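Local coordinates for AlyGC (Glaciecola chathamensis, PDB 5GKD), which cleaves the polysaccharide alginate as a lyase of polysaccharide lyase family 6, probably by beta-elimination, at residues F231-T236 against N255-G261; T260-I266 against G286-M292; L555-Y561 against H584-D588. All coordinates share one frame; numbering follows the deposited sequence.

Contact 1: F231-T236 against N255-G261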
loop_
_atom_site.group_PDB
_atom_site.type_symbol
_atom_site.label_atom_id
_atom_site.label_comp_id
_atom_site.label_asym_id
_atom_site.label_seq_id
_atom_site.Cartn_x
_atom_site.Cartn_y
_atom_site.Cartn_z
ATOM N N PHE A 231 -21.505 28.114 2.556
ATOM C CA PHE A 231 -22.755 27.372 2.442
ATOM C C PHE A 231 -22.495 25.916 2.780
ATOM O O PHE A 231 -21.787 25.224 2.045
ATOM C CB PHE A 231 -23.344 27.498 1.043
ATOM C CG PHE A 231 -24.647 26.745 0.858
ATOM C CD1 PHE A 231 -24.653 25.427 0.439
ATOM C CD2 PHE A 231 -25.861 27.371 1.102
ATOM C CE1 PHE A 231 -25.841 24.751 0.263
ATOM C CE2 PHE A 231 -27.048 26.712 0.910
ATOM C CZ PHE A 231 -27.042 25.398 0.498
ATOM N N GLU A 232 -23.070 25.470 3.893
ATOM C CA GLU A 232 -23.044 24.073 4.312
ATOM C C GLU A 232 -21.625 23.520 4.349
ATOM O O GLU A 232 -21.381 22.366 4.015
ATOM C CB GLU A 232 -23.945 23.217 3.420
ATOM C CG GLU A 232 -25.419 23.553 3.570
ATOM C CD GLU A 232 -26.354 22.648 2.751
ATOM O OE1 GLU A 232 -25.881 21.708 2.068
ATOM O OE2 GLU A 232 -27.573 22.891 2.795
ATOM N N SER A 233 -20.682 24.343 4.783
ATOM C CA SER A 233 -19.284 23.952 4.788
ATOM C C SER A 233 -18.917 23.409 6.157
ATOM O O SER A 233 -19.121 24.073 7.185
ATOM C CB SER A 233 -18.368 25.115 4.403
ATOM O OG SER A 233 -18.489 25.429 3.026
ATOM N N ARG A 234 -18.342 22.210 6.138
ATOM C CA ARG A 234 -18.039 21.400 7.310
ATOM C C ARG A 234 -16.715 21.834 7.936
ATOM O O ARG A 234 -15.741 21.086 7.995
ATOM C CB ARG A 234 -17.998 19.943 6.876
ATOM C CG ARG A 234 -18.367 18.919 7.882
ATOM C CD ARG A 234 -18.337 17.565 7.196
ATOM N NE ARG A 234 -18.556 16.445 8.100
ATOM C CZ ARG A 234 -17.599 15.835 8.784
ATOM N NH1 ARG A 234 -16.339 16.252 8.707
ATOM N NH2 ARG A 234 -17.899 14.811 9.548
ATOM N N GLY A 235 -16.692 23.078 8.388
ATOM C CA GLY A 235 -15.462 23.657 8.892
ATOM C C GLY A 235 -15.702 25.084 9.321
ATOM O O GLY A 235 -16.847 25.494 9.533
ATOM N N THR A 236 -14.610 25.844 9.416
ATOM C CA THR A 236 -14.602 27.152 10.042
ATOM C C THR A 236 -13.739 28.120 9.244
ATOM O O THR A 236 -12.932 27.727 8.398
ATOM C CB THR A 236 -14.052 27.102 11.478
ATOM O OG1 THR A 236 -12.642 26.823 11.450
ATOM C CG2 THR A 236 -14.744 26.026 12.293
ATOM N N ASN A 255 -27.448 25.528 7.595
ATOM C CA ASN A 255 -28.637 24.718 7.289
ATOM C C ASN A 255 -28.767 23.492 8.187
ATOM O O ASN A 255 -29.385 22.510 7.801
ATOM C CB ASN A 255 -28.658 24.263 5.825
ATOM C CG ASN A 255 -29.029 25.369 4.881
ATOM O OD1 ASN A 255 -29.547 26.398 5.295
ATOM N ND2 ASN A 255 -28.778 25.160 3.595
ATOM N N GLY A 256 -28.190 23.518 9.384
ATOM C CA GLY A 256 -28.277 22.357 10.251
ATOM C C GLY A 256 -27.452 21.150 9.841
ATOM O O GLY A 256 -27.583 20.094 10.460
ATOM N N VAL A 257 -26.591 21.271 8.834
ATOM C CA VAL A 257 -25.737 20.153 8.434
ATOM C C VAL A 257 -24.680 19.887 9.504
ATOM O O VAL A 257 -24.191 20.809 10.175
ATOM C CB VAL A 257 -25.102 20.447 7.060
ATOM C CG1 VAL A 257 -24.025 19.426 6.708
ATOM C CG2 VAL A 257 -26.180 20.466 5.985
ATOM N N ASP A 258 -24.334 18.608 9.666
ATOM C CA ASP A 258 -23.448 18.159 10.734
ATOM C C ASP A 258 -22.086 18.827 10.635
ATOM O O ASP A 258 -21.513 18.944 9.555
ATOM C CB ASP A 258 -23.272 16.625 10.674
ATOM C CG ASP A 258 -22.835 16.020 12.017
ATOM O OD1 ASP A 258 -23.230 16.589 13.063
ATOM O OD2 ASP A 258 -22.114 14.976 12.052
ATOM N N HIS A 259 -21.563 19.257 11.776
ATOM C CA HIS A 259 -20.204 19.780 11.874
ATOM C C HIS A 259 -19.972 21.051 11.037
ATOM O O HIS A 259 -18.862 21.290 10.564
ATOM C CB HIS A 259 -19.184 18.698 11.497
ATOM C CG HIS A 259 -19.013 17.640 12.540
ATOM N ND1 HIS A 259 -18.570 17.918 13.815
ATOM C CD2 HIS A 259 -19.220 16.306 12.498
ATOM C CE1 HIS A 259 -18.512 16.801 14.514
ATOM N NE2 HIS A 259 -18.900 15.806 13.738
ATOM N N THR A 260 -20.979 21.898 10.856
ATOM C CA THR A 260 -20.777 23.209 10.239
ATOM C C THR A 260 -20.358 24.258 11.285
ATOM O O THR A 260 -21.044 24.437 12.296
ATOM C CB THR A 260 -22.055 23.668 9.528
ATOM O OG1 THR A 260 -23.189 23.466 10.378
ATOM C CG2 THR A 260 -22.268 22.926 8.238
ATOM N N GLY A 261 -19.231 24.936 11.054
ATOM C CA GLY A 261 -18.809 26.111 11.861
ATOM C C GLY A 261 -19.009 27.417 11.068
ATOM O O GLY A 261 -19.528 27.362 9.980
HETATM O O HOH W 1 -21.524 16.764 7.638
#
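Gly261 N donates to Gly235 O at 2.9 Å, at the buried end of the two loops, and the fit there is tight: a side chain on Gly261 would collide with Gly235 O and with CG2 of Thr236. Just before it, the CA-H of Arg234 points at His259 O, and Thr260 CG2 rests on Ser233 O at 3.5 Å. Arg234 runs alongside His259 in the same direction; CD2 of the ring comes over one face of the guanidinium, 3.6 Å from NH2. A water in the guanidinium plane joins Arg234 NE to Asp258 O. These loops belong to successive turns of the right-handed parallel beta-helix of the pectate lyase-like clan, each leading from one strand to the next. Arg234 and His259 reach beyond it, to Glu605 and His637 respectively. The other end is looser and more exposed: Glu232, extended beyond CG (chi2 -176°), sends OE2 to Asn255 ND2 at 2.7 Å, using its anti lone pair in an almost straight bond. Val257 CG2 touches Glu232 CD at 3.9 Å. An alanine in place of Glu232 would remove the acceptor and is likely to leave the Asn255 amide free to turn and Val257 CG2 less covered.

Contact 2: T260-I266 against G286-M292. With CO3 (carbonate ion), chain J.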
loop_
_atom_site.group_PDB
_atom_site.type_symbol
_atom_site.label_atom_id
_atom_site.label_comp_id
_atom_site.label_asym_id
_atom_site.label_seq_id
_atom_site.Cartn_x
_atom_site.Cartn_y
_atom_site.Cartn_z
ATOM N N THR A 260 -20.979 21.898 10.856
ATOM C CA THR A 260 -20.777 23.209 10.239
ATOM C C THR A 260 -20.358 24.258 11.285
ATOM O O THR A 260 -21.044 24.437 12.296
ATOM C CB THR A 260 -22.055 23.668 9.528
ATOM O OG1 THR A 260 -23.189 23.466 10.378
ATOM C CG2 THR A 260 -22.268 22.926 8.238
ATOM N N GLY A 261 -19.231 24.936 11.054
ATOM C CA GLY A 261 -18.809 26.111 11.861
ATOM C C GLY A 261 -19.009 27.417 11.068
ATOM O O GLY A 261 -19.528 27.362 9.980
ATOM N N GLY A 262 -18.622 28.598 11.521
ATOM C CA GLY A 262 -17.848 28.886 12.674
ATOM C C GLY A 262 -16.837 29.978 12.329
ATOM O O GLY A 262 -16.206 29.934 11.276
ATOM N N ILE A 263 -16.669 30.953 13.213
ATOM C CA ILE A 263 -15.465 31.773 13.256
ATOM C C ILE A 263 -14.709 31.371 14.516
ATOM O O ILE A 263 -15.303 31.290 15.600
ATOM C CB ILE A 263 -15.792 33.277 13.252
ATOM C CG1 ILE A 263 -16.422 33.701 11.919
ATOM C CG2 ILE A 263 -14.547 34.121 13.512
ATOM C CD1 ILE A 263 -17.082 35.084 11.982
ATOM N N ARG A 264 -13.410 31.098 14.372
ATOM C CA ARG A 264 -12.549 30.665 15.470
ATOM C C ARG A 264 -11.453 31.697 15.684
ATOM O O ARG A 264 -10.656 31.971 14.774
ATOM C CB ARG A 264 -11.928 29.286 15.199
ATOM C CG ARG A 264 -10.943 28.845 16.291
ATOM C CD ARG A 264 -10.748 27.331 16.327
ATOM N NE ARG A 264 -10.206 26.815 15.066
ATOM C CZ ARG A 264 -9.176 25.979 14.961
ATOM N NH1 ARG A 264 -8.548 25.532 16.036
ATOM N NH2 ARG A 264 -8.783 25.577 13.764
ATOM N N VAL A 265 -11.403 32.245 16.893
ATOM C CA VAL A 265 -10.545 33.366 17.236
ATOM C C VAL A 265 -9.373 32.849 18.050
ATOM O O VAL A 265 -9.566 32.204 19.083
ATOM C CB VAL A 265 -11.319 34.436 18.023
ATOM C CG1 VAL A 265 -10.419 35.619 18.309
ATOM C CG2 VAL A 265 -12.539 34.862 17.242
ATOM N N ILE A 266 -8.179 33.172 17.624
ATOM C CA ILE A 266 -6.928 32.870 18.289
ATOM C C ILE A 266 -6.060 34.075 18.017
ATOM O O ILE A 266 -6.336 34.773 17.138
ATOM C CB ILE A 266 -6.228 31.611 17.736
ATOM C CG1 ILE A 266 -7.194 30.449 17.594
ATOM C CG2 ILE A 266 -5.021 31.262 18.583
ATOM C CD1 ILE A 266 -6.750 29.364 16.678
ATOM N N GLY A 286 -14.747 23.406 15.932
ATOM C CA GLY A 286 -15.668 23.662 14.845
ATOM C C GLY A 286 -16.961 24.351 15.245
ATOM O O GLY A 286 -17.964 24.263 14.523
ATOM N N SER A 287 -16.957 25.034 16.389
ATOM C CA SER A 287 -18.146 25.740 16.848
ATOM C C SER A 287 -18.503 26.901 15.916
ATOM O O SER A 287 -17.681 27.389 15.134
ATOM C CB SER A 287 -17.943 26.280 18.264
ATOM O OG SER A 287 -17.659 25.230 19.174
ATOM N N GLY A 288 -19.753 27.352 16.026
ATOM C CA GLY A 288 -20.163 28.562 15.331
ATOM C C GLY A 288 -19.329 29.765 15.724
ATOM O O GLY A 288 -18.971 30.585 14.882
ATOM N N LEU A 289 -19.001 29.887 17.006
ATOM C CA LEU A 289 -18.102 30.936 17.455
ATOM C C LEU A 289 -17.189 30.339 18.511
ATOM O O LEU A 289 -17.672 29.742 19.474
ATOM C CB LEU A 289 -18.873 32.124 18.031
ATOM C CG LEU A 289 -18.371 33.574 17.896
ATOM C CD1 LEU A 289 -18.867 34.452 19.075
ATOM C CD2 LEU A 289 -16.875 33.725 17.645
ATOM N N THR A 290 -15.883 30.515 18.338
ATOM C CA THR A 290 -14.896 29.907 19.218
ATOM C C THR A 290 -13.847 30.934 19.598
ATOM O O THR A 290 -13.215 31.518 18.716
ATOM C CB THR A 290 -14.197 28.716 18.540
ATOM O OG1 THR A 290 -15.175 27.779 18.082
ATOM C CG2 THR A 290 -13.248 28.038 19.511
ATOM N N VAL A 291 -13.623 31.112 20.895
ATOM C CA VAL A 291 -12.513 31.905 21.390
ATOM C C VAL A 291 -11.615 30.956 22.171
ATOM O O VAL A 291 -11.992 30.467 23.244
ATOM C CB VAL A 291 -12.972 33.085 22.255
ATOM C CG1 VAL A 291 -11.792 33.991 22.567
ATOM C CG2 VAL A 291 -14.063 33.879 21.543
ATOM N N MET A 292 -10.435 30.684 21.633
ATOM C CA MET A 292 -9.587 29.629 22.165
ATOM C C MET A 292 -8.740 30.099 23.343
ATOM O O MET A 292 -8.425 31.283 23.490
ATOM C CB MET A 292 -8.663 29.083 21.079
ATOM C CG MET A 292 -9.282 27.997 20.225
ATOM S SD MET A 292 -8.055 27.085 19.260
ATOM C CE MET A 292 -7.196 26.179 20.553
HETATM C C CO3 J . -5.444 23.738 14.173
HETATM O O1 CO3 J . -6.419 24.248 13.475
HETATM O O2 CO3 J . -5.752 23.590 15.426
HETATM O O3 CO3 J . -4.246 23.436 13.612
#
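Arg264 and Thr290 sit opposite each other on neighbouring parallel strands, 263-265 and 289-292, consecutive rungs in one face of the beta-helix. The backbone ladder runs from Ile263 N to Gly288 O, on through Thr290 N to Ile263 O and Val265 N to Thr290 O (2.7 Å), and closes with Met292 N to Val265 O, an almost straight bond. Ile263, Val265, Leu289 and Val291 share one side of the strands, where Ile263 and Val265 pack on strand 271-278; Arg264 and Thr290 share the other. CB of Arg264 starts 4.1 Å from Thr290 CB. CG, anti to the backbone N (chi1 176°), continues alongside Thr290 and meets its CB and CG2, and CD touches both that methyl and Met292 SD, 4.0 Å from the sulfur. The chain then bends at chi3 (61°), and NE is taken by Thr238 OG1. At the tip NH1 makes a weak hydrogen bond to Met292 SD, a sulfur also packed against Ile266 CD1 at 3.7 Å, and a second weak one to the carbonate. That ion, probably from the crystallisation liquor, meets the guanidinium at its edge and is held also by Arg240 and Tyr303, in a pocket close to the bound calcium. NH2 makes the shorter bond to the ion, donating to carbonate O1 at 2.7 Å.

Contact 3: L555-Y561 against H584-D588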
loop_
_atom_site.group_PDB
_atom_site.type_symbol
_atom_site.label_atom_id
_atom_site.label_comp_id
_atom_site.label_asym_id
_atom_site.label_seq_id
_atom_site.Cartn_x
_atom_site.Cartn_y
_atom_site.Cartn_z
ATOM N N LEU A 555 -17.236 -17.693 6.500
ATOM C CA LEU A 555 -15.935 -17.137 6.146
ATOM C C LEU A 555 -14.869 -17.822 7.002
ATOM O O LEU A 555 -14.148 -17.203 7.787
ATOM C CB LEU A 555 -15.921 -15.624 6.336
ATOM C CG LEU A 555 -16.612 -14.732 5.290
ATOM C CD1 LEU A 555 -18.120 -14.808 5.367
ATOM C CD2 LEU A 555 -16.146 -13.293 5.455
ATOM N N ASP A 556 -14.788 -19.140 6.849
ATOM C CA ASP A 556 -13.980 -19.878 7.807
ATOM C C ASP A 556 -13.260 -21.079 7.205
ATOM O O ASP A 556 -12.849 -21.968 7.956
ATOM C CB ASP A 556 -14.846 -20.323 8.994
ATOM C CG ASP A 556 -16.024 -21.204 8.585
ATOM O OD1 ASP A 556 -16.361 -21.281 7.389
ATOM O OD2 ASP A 556 -16.628 -21.806 9.489
ATOM N N ILE A 557 -13.061 -21.117 5.884
ATOM C CA ILE A 557 -12.351 -22.249 5.291
ATOM C C ILE A 557 -10.899 -22.291 5.753
ATOM O O ILE A 557 -10.295 -23.364 5.828
ATOM C CB ILE A 557 -12.445 -22.198 3.762
ATOM C CG1 ILE A 557 -11.929 -23.510 3.165
ATOM C CG2 ILE A 557 -11.656 -21.003 3.216
ATOM C CD1 ILE A 557 -12.301 -23.713 1.712
ATOM N N ASN A 558 -10.319 -21.137 6.069
ATOM C CA ASN A 558 -8.965 -21.053 6.586
ATOM C C ASN A 558 -8.917 -19.839 7.510
ATOM O O ASN A 558 -9.903 -19.112 7.660
ATOM C CB ASN A 558 -7.956 -20.983 5.435
ATOM C CG ASN A 558 -6.594 -21.522 5.811
ATOM O OD1 ASN A 558 -6.026 -21.152 6.835
ATOM N ND2 ASN A 558 -6.069 -22.412 4.987
ATOM N N HIS A 559 -7.774 -19.630 8.145
ATOM C CA HIS A 559 -7.719 -18.573 9.139
ATOM C C HIS A 559 -7.573 -17.190 8.483
ATOM O O HIS A 559 -7.290 -17.058 7.290
ATOM C CB HIS A 559 -6.605 -18.850 10.154
ATOM C CG HIS A 559 -5.212 -18.643 9.646
ATOM N ND1 HIS A 559 -4.652 -17.389 9.489
ATOM C CD2 HIS A 559 -4.236 -19.530 9.339
ATOM C CE1 HIS A 559 -3.405 -17.515 9.073
ATOM N NE2 HIS A 559 -3.129 -18.804 8.968
ATOM N N SER A 560 -7.839 -16.151 9.282
ATOM C CA SER A 560 -7.699 -14.760 8.854
ATOM C C SER A 560 -8.554 -14.456 7.625
ATOM O O SER A 560 -8.119 -13.777 6.699
ATOM C CB SER A 560 -6.231 -14.403 8.584
ATOM O OG SER A 560 -5.440 -14.598 9.735
ATOM N N TYR A 561 -9.782 -14.950 7.618
ATOM C CA TYR A 561 -10.737 -14.654 6.558
ATOM C C TYR A 561 -11.564 -13.472 7.039
ATOM O O TYR A 561 -12.497 -13.639 7.824
ATOM C CB TYR A 561 -11.609 -15.865 6.257
ATOM C CG TYR A 561 -12.379 -15.814 4.959
ATOM C CD1 TYR A 561 -12.686 -14.607 4.340
ATOM C CD2 TYR A 561 -12.789 -16.988 4.340
ATOM C CE1 TYR A 561 -13.388 -14.578 3.153
ATOM C CE2 TYR A 561 -13.479 -16.964 3.154
ATOM C CZ TYR A 561 -13.781 -15.768 2.567
ATOM O OH TYR A 561 -14.475 -15.759 1.384
ATOM N N HIS A 584 -19.671 -17.233 11.704
ATOM C CA HIS A 584 -18.519 -18.073 11.405
ATOM C C HIS A 584 -17.452 -17.433 10.543
ATOM O O HIS A 584 -17.312 -17.783 9.402
ATOM C CB HIS A 584 -18.900 -19.428 10.800
ATOM C CG HIS A 584 -19.961 -20.165 11.548
ATOM N ND1 HIS A 584 -19.820 -20.568 12.853
ATOM C CD2 HIS A 584 -21.174 -20.598 11.157
ATOM C CE1 HIS A 584 -20.906 -21.204 13.234
ATOM N NE2 HIS A 584 -21.740 -21.236 12.224
ATOM N N ILE A 585 -16.715 -16.505 11.128
ATOM C CA ILE A 585 -15.688 -15.754 10.478
ATOM C C ILE A 585 -14.399 -15.804 11.254
ATOM O O ILE A 585 -14.368 -15.461 12.398
ATOM C CB ILE A 585 -16.149 -14.303 10.361
ATOM C CG1 ILE A 585 -17.424 -14.226 9.530
ATOM C CG2 ILE A 585 -15.055 -13.428 9.823
ATOM C CD1 ILE A 585 -18.200 -12.961 9.711
ATOM N N THR A 586 -13.333 -16.223 10.608
ATOM C CA THR A 586 -12.066 -16.363 11.308
ATOM C C THR A 586 -11.264 -15.068 11.393
ATOM O O THR A 586 -10.425 -14.938 12.290
ATOM C CB THR A 586 -11.197 -17.435 10.640
ATOM O OG1 THR A 586 -10.963 -17.070 9.275
ATOM C CG2 THR A 586 -11.874 -18.797 10.698
ATOM N N GLY A 587 -11.481 -14.121 10.491
ATOM C CA GLY A 587 -10.780 -12.856 10.514
ATOM C C GLY A 587 -11.495 -11.815 11.351
ATOM O O GLY A 587 -12.266 -12.130 12.262
ATOM N N ASP A 588 -11.224 -10.555 11.047
ATOM C CA ASP A 588 -11.986 -9.451 11.614
ATOM C C ASP A 588 -13.191 -9.148 10.738
ATOM O O ASP A 588 -13.257 -9.546 9.573
ATOM C CB ASP A 588 -11.137 -8.192 11.741
ATOM C CG ASP A 588 -9.863 -8.423 12.522
ATOM O OD1 ASP A 588 -9.924 -8.849 13.696
ATOM O OD2 ASP A 588 -8.788 -8.189 11.954
HETATM O O HOH W 2 -7.990 -16.282 12.076
#
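Two successive turns of the second parallel beta-helix meet here, at the place where strands 551-555 and 581-585 end and the chain bends away into loops. Leu555 and Ile585 form the last parallel bridge: Thr586 N donates to Leu555 O at 3.1 Å, the CA-H of Ile585 points at the same oxygen, and Leu555 CB packs on Ile585 CG1 at 3.8 Å. Beyond the bridge the loop 556-561 curls round the side chain of Thr586. Its OG1, placed between the backbone N and the carbonyl carbon (chi1 59°), gives its proton to a lone pair of Asn558 O at 2.8 Å and accepts from Tyr561 N at 2.9 Å, and one hydroxyl thereby ties together two backbone groups of the curl. The methyl CG2 lies near the same Asn558 O and packs on CA and CB of Asp556, CA at 3.7 Å. Gly587 N then donates to Tyr561 O from well above the carbonyl plane; a side chain on this glycine would run into the backbone of Tyr561. A water bridges Ser560 N and Thr586 O. Asp556 runs alongside His584, but it is His584 CB that OD2 meets, at 3.5 Å; the ring leads away, and its ND1 bonds to Asp616. Within the same segment, Leu555 CB sits over the centre of the Tyr561 ring. Both residues also pack on Leu531 of strand 530-534, one turn back; Ile585 is paired by backbone bonds with Asp616 and Gln618 on the next turn, and His559 touches Leu599 of the second subunit.

How the contacts relate
Contacts 1 and 2 are neighbours in one beta-helix: they share Thr260 and Gly261, and Thr236 CB of contact 1 packs against Gly262 O of contact 2 at 3.6 Å. Contact 2 is wholly buried and ruled by a regular strand ladder, with an arginine reaching the carbonate pocket. Contact 1, in the loops leading up to such strands, is part buried and part exposed, and is held by one backbone bond, one side-chain bond and a bridging water. Contact 3 belongs to the other beta-helix, its centre about 41 Å from that of contact 1 and about 47 Å from that of contact 2. Like contact 1 it is partly buried, but there a threonine hydroxyl gathers the loop's backbone groups.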